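Local coordinates for CELL WALL surface anchor family protein (Streptococcus pneumoniae, PDB 2WW8), which acts as the pilus adhesin RrgA, which probably attaches the bacterium to host cells through an integrin-like domain carried on immunoglobulin-like and CnaB-type modules, at residues A[86-91]-A[135-140]; A[738-743]-A[817-822]. All blocks are in the same frame, centred on the assembly; numbering follows the deposited sequence.

Contact 1 (A[86-91]-A[135-140]); sequences TGEAIF and ENREEA
The carboxylate of E88 meets the guanidinium of R137 at its edge, and the two flat groups stand perpendicular, their planes 90° apart. E88 OE2 lies almost in the guanidinium plane, whereas R137 NH1 meets OE2 from well above the carboxylate plane. Both terminal nitrogens of R137 converge on this single oxygen. The bond from NH1 is the shorter and straighter of the two, 3.0 Å from OE2 with an N-H...O angle of 161°, while NH2 adds a weak one at 3.4 Å to the same OE2. Such a one-oxygen grip differs from the paired two-oxygen, two-nitrogen bridge.

The side chains come from opposite directions. E88 runs extended beyond CG, whereas R137 starts with CG anti to its backbone nitrogen and then bends at chi2 (105°), which swings the guanidinium round to the glutamate. The reach is long: the CA atoms of E88 and R137 lie 12.5 Å apart. Strands 88-94 and 135-137 are the two outermost strands of a four-stranded mixed sheet. The bridge therefore joins the two edge strands across 48-55 and 724-730, with E88 lying on V51 and K53 and R137 on Y724.

The stronger partner of the arginine is E726 on strand 724-730, whose OE1 forms a salt bridge with R137 NH1, so one arginine answers two carboxylates. Close by, E139 pairs through OE2 with K49 and accepts the A140 amide on the anti lone pair of OE1, at 3.1 Å from A140 N. At this partly exposed surface the E88 bridge buries little area. Its chemistry is electrostatic, and solvent probably weakens it; a positive charge shared between E88 and E726 would ease the repulsion between those two carboxylates.

Contact 2 (A[738-743]-A[817-822]); sequences IEFIKV and PIVAFQ
F740 and F821 point into the same interior from facing strands and cross obliquely: CE1 of F821 sits at the edge of the F740 ring, near its plane, 4.1 Å from F740 CZ. Seen from the other ring, F740 CZ approaches F821 obliquely, so the pair should not be read as a T-shaped or face-to-face stack. The strands that carry them, 738-743 and 817-822, run almost antiparallel at 165°, with axes 11.2 Å apart. That is the separation of two sheets packed face to face, and no hydrogen bond joins the segments.

V819 comes from the opposite direction and sets both methyls against F740 CE2, CG2 at 3.9 Å and oblique to the ring, CG1 at 4.0 Å. I738 slides past F821 in the opposite direction, its branch methyl CG2 lying 3.7 Å from F821 CZ, again oblique to the ring. F821 holds CG between its backbone nitrogen and carbonyl carbon (chi1 60°), and from there its ring touches F740 through CE1 and I738 through CZ.

Neighbouring residues add to the cluster: the ring of Y799 lies nearly parallel to F821, V831 touches both V819 and F821, and I852 lies against F740. A classic beta bulge at I818 and V819 interrupts the regular pairing of their strand with strand 797-805. Two residues on from F740, K742 NZ is covalently linked to N854 CG, an intramolecular isopeptide bond as found in CnaB-type pilin domains, with E803 beside the lysine.

All four touching residues are buried and apolar, and they pack by dispersion and the hydrophobic effect. The contact thus joins the two sheets of the prealbumin-like sandwich without directional bonds, while the nearby isopeptide ties strands 736-744 and 849-854 covalently.

Contacts 1 and 2 lie in series along the chain, on the same side of its centre, in two prealbumin-like domains. The centres of the two contacts are about 46 Å apart and their nearest atoms about 27 Å, so they do not touch. The centre of contact 1 is about 42 Å, and that of contact 2 about 88 Å, from the centre of the chain. Both involve a four-stranded mixed sheet of the same 2-1-4-3 order, but contact 1 spans one face of its sheet, whereas contact 2 bridges from its sheet to the opposing one. Neither includes a magnesium or calcium ligand; those sites belong to other parts of the elongated molecule.

Contact 1 (A[86-91]-A[135-140])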
loop_
_atom_site.group_PDB
_atom_site.type_symbol
_atom_site.label_atom_id
_atom_site.label_comp_id
_atom_site.label_asym_id
_atom_site.label_seq_id
_atom_site.Cartn_x
_atom_site.Cartn_y
_atom_site.Cartn_z
ATOM N N THR A 86 0.180 -45.335 15.275
ATOM C CA THR A 86 -0.606 -44.985 14.080
ATOM C C THR A 86 -1.152 -46.125 13.175
ATOM O O THR A 86 -2.029 -45.886 12.336
ATOM C CB THR A 86 0.191 -43.961 13.222
ATOM O OG1 THR A 86 1.268 -44.630 12.550
ATOM C CG2 THR A 86 0.732 -42.797 14.078
ATOM N N GLY A 87 -0.676 -47.361 13.317
ATOM C CA GLY A 87 -1.149 -48.453 12.458
ATOM C C GLY A 87 -0.880 -48.325 10.965
ATOM O O GLY A 87 -1.529 -49.002 10.166
ATOM N N GLU A 88 0.081 -47.474 10.595
ATOM C CA GLU A 88 0.439 -47.178 9.201
ATOM C C GLU A 88 1.822 -47.697 8.818
ATOM O O GLU A 88 2.754 -47.615 9.616
ATOM C CB GLU A 88 0.487 -45.656 8.976
ATOM C CG GLU A 88 -0.843 -44.880 8.931
ATOM C CD GLU A 88 -0.661 -43.362 9.050
ATOM O OE1 GLU A 88 0.494 -42.891 9.191
ATOM O OE2 GLU A 88 -1.676 -42.627 9.016
ATOM N N ALA A 89 1.979 -48.193 7.597
ATOM C CA ALA A 89 3.324 -48.393 7.057
ATOM C C ALA A 89 3.670 -47.334 5.999
ATOM O O ALA A 89 2.990 -47.211 4.987
ATOM C CB ALA A 89 3.492 -49.793 6.496
ATOM N N ILE A 90 4.738 -46.578 6.236
ATOM C CA ILE A 90 5.015 -45.365 5.468
ATOM C C ILE A 90 6.308 -45.528 4.676
ATOM O O ILE A 90 7.352 -45.739 5.280
ATOM C CB ILE A 90 5.191 -44.159 6.429
ATOM C CG1 ILE A 90 4.057 -44.087 7.458
ATOM C CG2 ILE A 90 5.328 -42.852 5.652
ATOM C CD1 ILE A 90 4.460 -43.415 8.748
ATOM N N PHE A 91 6.244 -45.436 3.351
ATOM C CA PHE A 91 7.428 -45.233 2.512
ATOM C C PHE A 91 7.668 -43.754 2.140
ATOM O O PHE A 91 6.849 -43.140 1.453
ATOM C CB PHE A 91 7.324 -46.057 1.227
ATOM C CG PHE A 91 7.350 -47.545 1.443
ATOM C CD1 PHE A 91 8.548 -48.242 1.342
ATOM C CD2 PHE A 91 6.182 -48.242 1.743
ATOM C CE1 PHE A 91 8.584 -49.615 1.539
ATOM C CE2 PHE A 91 6.198 -49.620 1.943
ATOM C CZ PHE A 91 7.403 -50.312 1.839
ATOM N N GLU A 135 -7.357 -42.982 -0.372
ATOM C CA GLU A 135 -7.556 -41.627 0.143
ATOM C C GLU A 135 -6.291 -40.816 -0.137
ATOM O O GLU A 135 -5.182 -41.313 0.057
ATOM C CB GLU A 135 -7.833 -41.599 1.657
ATOM C CG GLU A 135 -8.998 -42.439 2.179
ATOM C CD GLU A 135 -10.388 -41.942 1.789
ATOM O OE1 GLU A 135 -10.540 -41.089 0.888
ATOM O OE2 GLU A 135 -11.375 -42.417 2.390
ATOM N N ASN A 136 -6.421 -39.574 -0.590
ATOM C CA ASN A 136 -5.247 -38.708 -0.596
ATOM C C ASN A 136 -5.209 -37.942 0.706
ATOM O O ASN A 136 -6.206 -37.339 1.077
ATOM C CB ASN A 136 -5.259 -37.827 -1.825
ATOM C CG ASN A 136 -5.454 -38.651 -3.066
ATOM O OD1 ASN A 136 -4.609 -39.468 -3.421
ATOM N ND2 ASN A 136 -6.590 -38.479 -3.712
ATOM N N ARG A 137 -4.092 -37.988 1.420
ATOM C CA ARG A 137 -4.065 -37.427 2.763
ATOM C C ARG A 137 -3.313 -36.087 2.858
ATOM O O ARG A 137 -2.306 -35.884 2.179
ATOM C CB ARG A 137 -3.485 -38.456 3.731
ATOM C CG ARG A 137 -4.000 -38.313 5.155
ATOM C CD ARG A 137 -5.024 -39.386 5.516
ATOM N NE ARG A 137 -5.030 -39.605 6.966
ATOM C CZ ARG A 137 -4.238 -40.452 7.633
ATOM N NH1 ARG A 137 -3.336 -41.213 7.004
ATOM N NH2 ARG A 137 -4.348 -40.547 8.958
ATOM N N GLU A 138 -3.812 -35.194 3.712
ATOM C CA GLU A 138 -3.150 -33.928 4.010
ATOM C C GLU A 138 -1.705 -34.168 4.395
ATOM O O GLU A 138 -1.448 -34.976 5.268
ATOM C CB GLU A 138 -3.778 -33.253 5.227
ATOM C CG GLU A 138 -5.240 -32.903 5.092
ATOM C CD GLU A 138 -5.448 -31.725 4.160
ATOM O OE1 GLU A 138 -4.560 -30.844 4.090
ATOM O OE2 GLU A 138 -6.513 -31.686 3.508
ATOM N N GLU A 139 -0.783 -33.447 3.772
ATOM C CA GLU A 139 0.607 -33.400 4.181
ATOM C C GLU A 139 0.953 -32.016 4.767
ATOM O O GLU A 139 0.368 -31.014 4.354
ATOM C CB GLU A 139 1.445 -33.710 2.944
ATOM C CG GLU A 139 2.928 -33.789 3.213
ATOM C CD GLU A 139 3.254 -34.930 4.158
ATOM O OE1 GLU A 139 3.212 -34.708 5.393
ATOM O OE2 GLU A 139 3.539 -36.034 3.648
ATOM N N ALA A 140 1.881 -31.958 5.723
ATOM C CA ALA A 140 2.285 -30.722 6.377
ATOM C C ALA A 140 3.265 -29.992 5.472
ATOM O O ALA A 140 4.052 -30.624 4.770
ATOM C CB ALA A 140 2.941 -31.013 7.710
#

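Contact 2 (A[738-743]-A[817-822])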
loop_
_atom_site.group_PDB
_atom_site.type_symbol
_atom_site.label_atom_id
_atom_site.label_comp_id
_atom_site.label_asym_id
_atom_site.label_seq_id
_atom_site.Cartn_x
_atom_site.Cartn_y
_atom_site.Cartn_z
ATOM N N ILE A 738 -5.869 -79.038 7.889
ATOM C CA ILE A 738 -5.056 -80.173 8.312
ATOM C C ILE A 738 -5.645 -81.414 7.625
ATOM O O ILE A 738 -6.867 -81.549 7.473
ATOM C CB ILE A 738 -4.962 -80.299 9.866
ATOM C CG1 ILE A 738 -4.010 -81.440 10.246
ATOM C CG2 ILE A 738 -6.352 -80.478 10.527
ATOM C CD1 ILE A 738 -3.392 -81.311 11.647
ATOM N N GLU A 739 -4.770 -82.290 7.152
ATOM C CA GLU A 739 -5.198 -83.481 6.434
ATOM C C GLU A 739 -4.451 -84.694 7.002
ATOM O O GLU A 739 -3.244 -84.596 7.264
ATOM C CB GLU A 739 -4.862 -83.333 4.961
ATOM C CG GLU A 739 -5.283 -84.536 4.159
ATOM C CD GLU A 739 -5.007 -84.300 2.704
ATOM O OE1 GLU A 739 -3.860 -84.552 2.262
ATOM O OE2 GLU A 739 -5.950 -83.814 2.036
ATOM N N PHE A 740 -5.164 -85.808 7.167
ATOM C CA PHE A 740 -4.620 -87.058 7.715
ATOM C C PHE A 740 -4.863 -88.121 6.633
ATOM O O PHE A 740 -5.838 -88.046 5.857
ATOM C CB PHE A 740 -5.364 -87.489 8.984
ATOM C CG PHE A 740 -5.315 -86.504 10.135
ATOM C CD1 PHE A 740 -6.250 -85.480 10.268
ATOM C CD2 PHE A 740 -4.367 -86.637 11.132
ATOM C CE1 PHE A 740 -6.208 -84.582 11.350
ATOM C CE2 PHE A 740 -4.329 -85.743 12.217
ATOM C CZ PHE A 740 -5.259 -84.718 12.339
ATOM N N ILE A 741 -3.956 -89.094 6.557
ATOM C CA ILE A 741 -4.130 -90.217 5.660
ATOM C C ILE A 741 -4.300 -91.451 6.543
ATOM O O ILE A 741 -3.409 -91.790 7.354
ATOM C CB ILE A 741 -2.963 -90.396 4.697
ATOM C CG1 ILE A 741 -2.773 -89.137 3.849
ATOM C CG2 ILE A 741 -3.226 -91.611 3.773
ATOM C CD1 ILE A 741 -1.443 -88.492 3.999
ATOM N N LYS A 742 -5.467 -92.092 6.400
ATOM C CA LYS A 742 -5.736 -93.364 7.082
ATOM C C LYS A 742 -4.989 -94.489 6.353
ATOM O O LYS A 742 -5.161 -94.652 5.136
ATOM C CB LYS A 742 -7.231 -93.703 7.052
ATOM C CG LYS A 742 -7.530 -94.980 7.905
ATOM C CD LYS A 742 -7.473 -94.606 9.403
ATOM C CE LYS A 742 -7.856 -95.764 10.336
ATOM N NZ LYS A 742 -7.025 -96.960 10.027
ATOM N N VAL A 743 -4.179 -95.268 7.068
ATOM C CA VAL A 743 -3.366 -96.301 6.423
ATOM C C VAL A 743 -3.293 -97.606 7.217
ATOM O O VAL A 743 -3.517 -97.645 8.435
ATOM C CB VAL A 743 -1.877 -95.848 6.159
ATOM C CG1 VAL A 743 -1.824 -94.556 5.346
ATOM C CG2 VAL A 743 -1.091 -95.721 7.491
ATOM N N PRO A 817 -11.154 -91.717 20.675
ATOM C CA PRO A 817 -10.336 -90.531 20.398
ATOM C C PRO A 817 -8.987 -90.932 19.758
ATOM O O PRO A 817 -8.347 -91.881 20.208
ATOM C CB PRO A 817 -10.076 -89.943 21.797
ATOM C CG PRO A 817 -10.193 -91.110 22.749
ATOM C CD PRO A 817 -11.167 -92.083 22.111
ATOM N N ILE A 818 -8.569 -90.245 18.703
ATOM C CA ILE A 818 -7.290 -90.554 18.045
ATOM C C ILE A 818 -6.256 -89.420 18.180
ATOM O O ILE A 818 -5.168 -89.620 18.736
ATOM C CB ILE A 818 -7.473 -90.927 16.555
ATOM C CG1 ILE A 818 -8.588 -91.967 16.398
ATOM C CG2 ILE A 818 -6.141 -91.446 15.941
ATOM C CD1 ILE A 818 -8.242 -93.279 17.090
ATOM N N VAL A 819 -6.622 -88.229 17.710
ATOM C CA VAL A 819 -5.682 -87.114 17.667
ATOM C C VAL A 819 -6.312 -85.870 18.283
ATOM O O VAL A 819 -7.513 -85.602 18.086
ATOM C CB VAL A 819 -5.303 -86.702 16.218
ATOM C CG1 VAL A 819 -4.156 -85.668 16.245
ATOM C CG2 VAL A 819 -4.900 -87.892 15.364
ATOM N N ALA A 820 -5.473 -85.133 19.013
ATOM C CA ALA A 820 -5.787 -83.789 19.508
ATOM C C ALA A 820 -4.910 -82.774 18.794
ATOM O O ALA A 820 -3.746 -83.050 18.470
ATOM C CB ALA A 820 -5.555 -83.671 21.013
ATOM N N PHE A 821 -5.475 -81.596 18.554
ATOM C CA PHE A 821 -4.644 -80.488 18.055
ATOM C C PHE A 821 -5.398 -79.192 18.319
ATOM O O PHE A 821 -6.567 -79.246 18.698
ATOM C CB PHE A 821 -4.324 -80.628 16.561
ATOM C CG PHE A 821 -5.544 -80.654 15.662
ATOM C CD1 PHE A 821 -6.123 -81.864 15.283
ATOM C CD2 PHE A 821 -6.127 -79.471 15.197
ATOM C CE1 PHE A 821 -7.251 -81.889 14.445
ATOM C CE2 PHE A 821 -7.239 -79.483 14.367
ATOM C CZ PHE A 821 -7.800 -80.686 13.978
ATOM N N GLN A 822 -4.718 -78.064 18.109
ATOM C CA GLN A 822 -5.261 -76.720 18.250
ATOM C C GLN A 822 -5.061 -75.909 16.973
ATOM O O GLN A 822 -4.054 -76.057 16.271
ATOM C CB GLN A 822 -4.507 -75.995 19.362
ATOM C CG GLN A 822 -5.191 -76.022 20.691
ATOM C CD GLN A 822 -4.729 -74.861 21.559
ATOM O OE1 GLN A 822 -5.446 -73.879 21.760
ATOM N NE2 GLN A 822 -3.507 -74.967 22.059
#